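Local coordinates for protein hemolysin BL lytic component L1 (Bacillus cereus, PDB 7NMQ) that is the lytic component L1 of the haemolysin BL enterotoxin, a member of the ClyA-like alpha-helical pore-forming toxins, and probably acts with its partner components on host cell membranes, at residues 107-121 with 314-328. Residues are numbered along the deposited sequence; the frame is centred on the assembly and turned at random.
Sequences KAGLKEGINDLITTI and MGANYTDLLDNIDSM. With EDO (1,2-ethanediol), chain F.
The ring of Tyr-318 takes Ile-121 over one face, where CD1 of Ile-121 lies 3.9 Å from the ring centroid in a CH-pi contact 14° off the normal; Leu-117 CD1 and Ile-114 CG2 sit at its edge. The contact is a worked example of knobs-into-holes packing between antiparallel helices, here of an elongated bundle, their axes 9.5 Å apart. Tyr-318 fills the hole formed by Ile-114, Leu-117, Ile-118 and Ile-121, while its OH hydrogen-bonds to the carbonyl O of Leu-5. One turn along, Leu-322 is the second knob, set among Lys-111, Ile-114, Asn-115 and Ile-118, with its CD1 3.4 Å from Lys-111 O. CG2 of Ile-325 lies against CG of both Lys-107 and Lys-111, the side chains running in opposite senses.

At the end where helix 107-154 starts, polar bonds take over. Lys-111, bent at chi3 (73°), brings NZ to Asp-326 OD2 from above the carboxylate plane, a 2.9 Å salt bridge, and a water links the same NZ to Leu-322 O and Asp-326 N. Lys-107 stays extended beyond CG, which carries its ammonium into the turn formed by residues 325-328. There NZ donates to three carbonyls: Asp-326 O from above its plane, and Ile-325 O and Met-328 O each in the carbonyl plane, the latter on a lone pair at 2.8 Å.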
loop_
_atom_site.group_PDB
_atom_site.type_symbol
_atom_site.label_atom_id
_atom_site.label_comp_id
_atom_site.label_asym_id
_atom_site.label_seq_id
_atom_site.Cartn_x
_atom_site.Cartn_y
_atom_site.Cartn_z
ATOM N N LYS A 107 -42.614 8.224 8.297
ATOM C CA LYS A 107 -41.550 9.133 7.809
ATOM C C LYS A 107 -40.546 9.423 8.928
ATOM O O LYS A 107 -39.356 9.455 8.650
ATOM C CB LYS A 107 -42.140 10.410 7.218
ATOM C CG LYS A 107 -42.811 10.215 5.881
ATOM C CD LYS A 107 -43.289 11.562 5.308
ATOM C CE LYS A 107 -43.731 11.405 3.871
ATOM N NZ LYS A 107 -44.008 12.703 3.239
ATOM N N ALA A 108 -40.985 9.658 10.157
ATOM C CA ALA A 108 -40.069 10.018 11.264
ATOM C C ALA A 108 -39.083 8.870 11.477
ATOM O O ALA A 108 -37.907 9.110 11.695
ATOM C CB ALA A 108 -40.789 10.309 12.561
ATOM N N GLY A 109 -39.603 7.651 11.488
ATOM C CA GLY A 109 -38.794 6.441 11.678
ATOM C C GLY A 109 -37.738 6.271 10.601
ATOM O O GLY A 109 -36.587 5.912 10.888
ATOM N N LEU A 110 -38.128 6.469 9.358
ATOM C CA LEU A 110 -37.189 6.333 8.237
ATOM C C LEU A 110 -36.132 7.431 8.365
ATOM O O LEU A 110 -34.937 7.160 8.213
ATOM C CB LEU A 110 -37.942 6.425 6.912
ATOM C CG LEU A 110 -37.016 6.312 5.692
ATOM C CD1 LEU A 110 -36.302 4.975 5.613
ATOM C CD2 LEU A 110 -37.768 6.573 4.426
ATOM N N LYS A 111 -36.552 8.661 8.577
ATOM C CA LYS A 111 -35.597 9.784 8.695
ATOM C C LYS A 111 -34.611 9.526 9.835
ATOM O O LYS A 111 -33.427 9.828 9.655
ATOM C CB LYS A 111 -36.295 11.110 8.952
ATOM C CG LYS A 111 -37.026 11.650 7.745
ATOM C CD LYS A 111 -37.683 12.974 8.047
ATOM C CE LYS A 111 -36.629 14.055 8.142
ATOM N NZ LYS A 111 -37.238 15.403 8.231
ATOM N N GLU A 112 -35.057 8.993 10.961
ATOM C CA GLU A 112 -34.139 8.761 12.098
ATOM C C GLU A 112 -33.089 7.724 11.677
ATOM O O GLU A 112 -31.907 7.901 12.014
ATOM C CB GLU A 112 -34.909 8.298 13.320
ATOM C CG GLU A 112 -34.095 8.439 14.586
ATOM C CD GLU A 112 -33.933 9.870 15.079
ATOM O OE1 GLU A 112 -34.653 10.791 14.600
ATOM O OE2 GLU A 112 -33.146 10.049 15.991
ATOM N N GLY A 113 -33.500 6.658 10.998
ATOM C CA GLY A 113 -32.587 5.601 10.523
ATOM C C GLY A 113 -31.575 6.171 9.561
ATOM O O GLY A 113 -30.350 5.944 9.697
ATOM N N ILE A 114 -32.055 6.957 8.605
ATOM C CA ILE A 114 -31.127 7.537 7.594
ATOM C C ILE A 114 -30.194 8.511 8.296
ATOM O O ILE A 114 -28.993 8.516 7.959
ATOM C CB ILE A 114 -31.939 8.186 6.460
ATOM C CG1 ILE A 114 -32.733 7.140 5.679
ATOM C CG2 ILE A 114 -31.051 9.036 5.586
ATOM C CD1 ILE A 114 -31.931 6.117 4.955
ATOM N N ASN A 115 -30.696 9.306 9.230
ATOM C CA ASN A 115 -29.821 10.237 9.981
ATOM C C ASN A 115 -28.718 9.470 10.729
ATOM O O ASN A 115 -27.594 9.968 10.774
ATOM C CB ASN A 115 -30.628 11.136 10.917
ATOM C CG ASN A 115 -29.810 12.322 11.346
ATOM O OD1 ASN A 115 -29.409 13.111 10.499
ATOM N ND2 ASN A 115 -29.462 12.367 12.618
ATOM N N ASP A 116 -29.034 8.355 11.327
ATOM C CA ASP A 116 -28.016 7.562 12.066
ATOM C C ASP A 116 -26.936 7.100 11.086
ATOM O O ASP A 116 -25.747 7.098 11.431
ATOM C CB ASP A 116 -28.582 6.316 12.727
ATOM C CG ASP A 116 -29.430 6.601 13.935
ATOM O OD1 ASP A 116 -29.501 7.796 14.369
ATOM O OD2 ASP A 116 -30.015 5.621 14.455
ATOM N N LEU A 117 -27.337 6.680 9.891
ATOM C CA LEU A 117 -26.350 6.219 8.887
ATOM C C LEU A 117 -25.509 7.416 8.443
ATOM O O LEU A 117 -24.281 7.230 8.285
ATOM C CB LEU A 117 -27.077 5.542 7.724
ATOM C CG LEU A 117 -27.723 4.218 8.116
ATOM C CD1 LEU A 117 -28.635 3.712 7.016
ATOM C CD2 LEU A 117 -26.694 3.151 8.445
ATOM N N ILE A 118 -26.100 8.591 8.261
ATOM C CA ILE A 118 -25.321 9.809 7.914
ATOM C C ILE A 118 -24.312 10.102 9.016
ATOM O O ILE A 118 -23.166 10.516 8.689
ATOM C CB ILE A 118 -26.247 11.008 7.674
ATOM C CG1 ILE A 118 -27.078 10.783 6.404
ATOM C CG2 ILE A 118 -25.426 12.282 7.578
ATOM C CD1 ILE A 118 -28.230 11.736 6.254
ATOM N N THR A 119 -24.703 9.948 10.270
ATOM C CA THR A 119 -23.786 10.208 11.395
ATOM C C THR A 119 -22.533 9.330 11.203
ATOM O O THR A 119 -21.392 9.826 11.328
ATOM C CB THR A 119 -24.497 9.998 12.727
ATOM O OG1 THR A 119 -25.537 10.973 12.849
ATOM C CG2 THR A 119 -23.550 10.066 13.903
ATOM N N THR A 120 -22.703 8.053 10.929
ATOM C CA THR A 120 -21.582 7.109 10.722
ATOM C C THR A 120 -20.760 7.519 9.512
ATOM O O THR A 120 -19.513 7.532 9.599
ATOM C CB THR A 120 -22.092 5.691 10.513
ATOM O OG1 THR A 120 -22.860 5.422 11.698
ATOM C CG2 THR A 120 -20.968 4.695 10.312
ATOM N N ILE A 121 -21.428 7.871 8.408
ATOM C CA ILE A 121 -20.701 8.295 7.192
ATOM C C ILE A 121 -19.813 9.480 7.550
ATOM O O ILE A 121 -18.619 9.535 7.122
ATOM C CB ILE A 121 -21.687 8.612 6.062
ATOM C CG1 ILE A 121 -22.364 7.352 5.561
ATOM C CG2 ILE A 121 -20.974 9.399 4.966
ATOM C CD1 ILE A 121 -23.656 7.603 4.779
ATOM N N MET A 314 -21.269 10.014 -0.543
ATOM C CA MET A 314 -22.317 9.143 0.012
ATOM C C MET A 314 -23.125 9.956 1.036
ATOM O O MET A 314 -24.351 9.813 1.069
ATOM C CB MET A 314 -21.667 7.918 0.655
ATOM C CG MET A 314 -22.634 6.878 1.091
ATOM S SD MET A 314 -21.751 5.607 1.966
ATOM C CE MET A 314 -20.703 5.000 0.635
ATOM N N GLY A 315 -22.477 10.741 1.898
ATOM C CA GLY A 315 -23.181 11.591 2.875
ATOM C C GLY A 315 -24.117 12.539 2.147
ATOM O O GLY A 315 -25.258 12.700 2.594
ATOM N N ALA A 316 -23.696 13.124 1.033
ATOM C CA ALA A 316 -24.577 14.012 0.226
ATOM C C ALA A 316 -25.777 13.249 -0.333
ATOM O O ALA A 316 -26.895 13.768 -0.300
ATOM C CB ALA A 316 -23.824 14.650 -0.894
ATOM N N ASN A 317 -25.567 12.041 -0.799
ATOM C CA ASN A 317 -26.645 11.222 -1.391
ATOM C C ASN A 317 -27.668 10.861 -0.300
ATOM O O ASN A 317 -28.877 10.962 -0.509
ATOM C CB ASN A 317 -26.059 9.981 -2.052
ATOM C CG ASN A 317 -25.320 10.281 -3.336
ATOM O OD1 ASN A 317 -25.573 11.282 -3.991
ATOM N ND2 ASN A 317 -24.450 9.390 -3.753
ATOM N N TYR A 318 -27.220 10.450 0.879
ATOM C CA TYR A 318 -28.149 10.113 1.977
ATOM C C TYR A 318 -28.833 11.374 2.474
ATOM O O TYR A 318 -30.007 11.295 2.874
ATOM C CB TYR A 318 -27.391 9.460 3.137
ATOM C CG TYR A 318 -27.104 7.986 2.999
ATOM C CD1 TYR A 318 -26.248 7.491 2.029
ATOM C CD2 TYR A 318 -27.706 7.084 3.838
ATOM C CE1 TYR A 318 -25.957 6.135 1.912
ATOM C CE2 TYR A 318 -27.485 5.726 3.700
ATOM C CZ TYR A 318 -26.589 5.249 2.754
ATOM O OH TYR A 318 -26.415 3.890 2.652
ATOM N N THR A 319 -28.140 12.508 2.530
ATOM C CA THR A 319 -28.757 13.771 3.015
ATOM C C THR A 319 -29.828 14.237 2.031
ATOM O O THR A 319 -30.835 14.711 2.488
ATOM C CB THR A 319 -27.685 14.829 3.229
ATOM O OG1 THR A 319 -26.739 14.332 4.190
ATOM C CG2 THR A 319 -28.266 16.122 3.741
ATOM N N ASP A 320 -29.657 13.991 0.748
ATOM C CA ASP A 320 -30.699 14.277 -0.263
ATOM C C ASP A 320 -31.958 13.451 0.064
ATOM O O ASP A 320 -33.069 14.009 0.073
ATOM C CB ASP A 320 -30.201 13.973 -1.666
ATOM C CG ASP A 320 -31.148 14.432 -2.735
ATOM O OD1 ASP A 320 -31.487 15.635 -2.746
ATOM O OD2 ASP A 320 -31.584 13.559 -3.492
ATOM N N LEU A 321 -31.815 12.157 0.362
ATOM C CA LEU A 321 -32.977 11.340 0.763
ATOM C C LEU A 321 -33.581 11.933 2.029
ATOM O O LEU A 321 -34.819 12.136 2.097
ATOM C CB LEU A 321 -32.540 9.889 0.974
ATOM C CG LEU A 321 -33.646 8.948 1.487
ATOM C CD1 LEU A 321 -34.917 9.029 0.633
ATOM C CD2 LEU A 321 -33.118 7.514 1.588
ATOM N N LEU A 322 -32.768 12.171 3.056
ATOM C CA LEU A 322 -33.291 12.658 4.346
ATOM C C LEU A 322 -34.110 13.923 4.100
ATOM O O LEU A 322 -35.230 14.028 4.634
ATOM C CB LEU A 322 -32.087 12.943 5.248
ATOM C CG LEU A 322 -32.458 13.484 6.612
ATOM C CD1 LEU A 322 -33.139 12.420 7.445
ATOM C CD2 LEU A 322 -31.229 14.019 7.316
ATOM N N ASP A 323 -33.594 14.836 3.304
ATOM C CA ASP A 323 -34.223 16.165 3.133
ATOM C C ASP A 323 -35.508 16.071 2.322
ATOM O O ASP A 323 -36.318 16.939 2.465
ATOM C CB ASP A 323 -33.269 17.105 2.403
ATOM C CG ASP A 323 -32.132 17.597 3.263
ATOM O OD1 ASP A 323 -32.199 17.347 4.502
ATOM O OD2 ASP A 323 -31.162 18.182 2.691
ATOM N N ASN A 324 -35.648 15.058 1.484
ATOM C CA ASN A 324 -36.784 14.902 0.562
ATOM C C ASN A 324 -37.931 14.160 1.232
ATOM O O ASN A 324 -39.035 14.263 0.717
ATOM C CB ASN A 324 -36.364 14.083 -0.649
ATOM C CG ASN A 324 -35.498 14.821 -1.639
ATOM O OD1 ASN A 324 -35.108 15.985 -1.438
ATOM N ND2 ASN A 324 -35.151 14.118 -2.703
ATOM N N ILE A 325 -37.694 13.419 2.319
ATOM C CA ILE A 325 -38.758 12.525 2.856
ATOM C C ILE A 325 -39.969 13.339 3.298
ATOM O O ILE A 325 -41.104 12.900 3.031
ATOM C CB ILE A 325 -38.194 11.663 4.006
ATOM C CG1 ILE A 325 -37.331 10.555 3.407
ATOM C CG2 ILE A 325 -39.326 11.082 4.854
ATOM C CD1 ILE A 325 -36.405 9.891 4.371
ATOM N N ASP A 326 -39.815 14.494 3.921
ATOM C CA ASP A 326 -41.024 15.110 4.522
ATOM C C ASP A 326 -41.992 15.542 3.410
ATOM O O ASP A 326 -43.183 15.421 3.627
ATOM C CB ASP A 326 -40.717 16.229 5.504
ATOM C CG ASP A 326 -40.448 15.666 6.904
ATOM O OD1 ASP A 326 -40.907 14.494 7.222
ATOM O OD2 ASP A 326 -39.879 16.410 7.688
ATOM N N SER A 327 -41.508 16.046 2.288
ATOM C CA SER A 327 -42.396 16.566 1.213
ATOM C C SER A 327 -42.805 15.461 0.241
ATOM O O SER A 327 -43.704 15.692 -0.562
ATOM C CB SER A 327 -41.778 17.706 0.478
ATOM O OG SER A 327 -40.561 17.284 -0.093
ATOM N N MET A 328 -42.214 14.287 0.320
ATOM C CA MET A 328 -42.417 13.207 -0.656
ATOM C C MET A 328 -43.851 12.682 -0.620
ATOM O O MET A 328 -44.401 12.435 0.469
ATOM C CB MET A 328 -41.492 12.041 -0.298
ATOM C CG MET A 328 -41.082 11.265 -1.474
ATOM S SD MET A 328 -39.953 10.002 -0.983
ATOM C CE MET A 328 -38.360 10.811 -0.985
HETATM C C1 EDO F . -25.702 15.060 10.547
HETATM O O1 EDO F . -26.639 14.813 9.506
HETATM C C2 EDO F . -25.422 13.847 11.365
HETATM O O2 EDO F . -26.428 12.853 11.262
HETATM O O HOH W 1 -37.457 15.540 5.162
#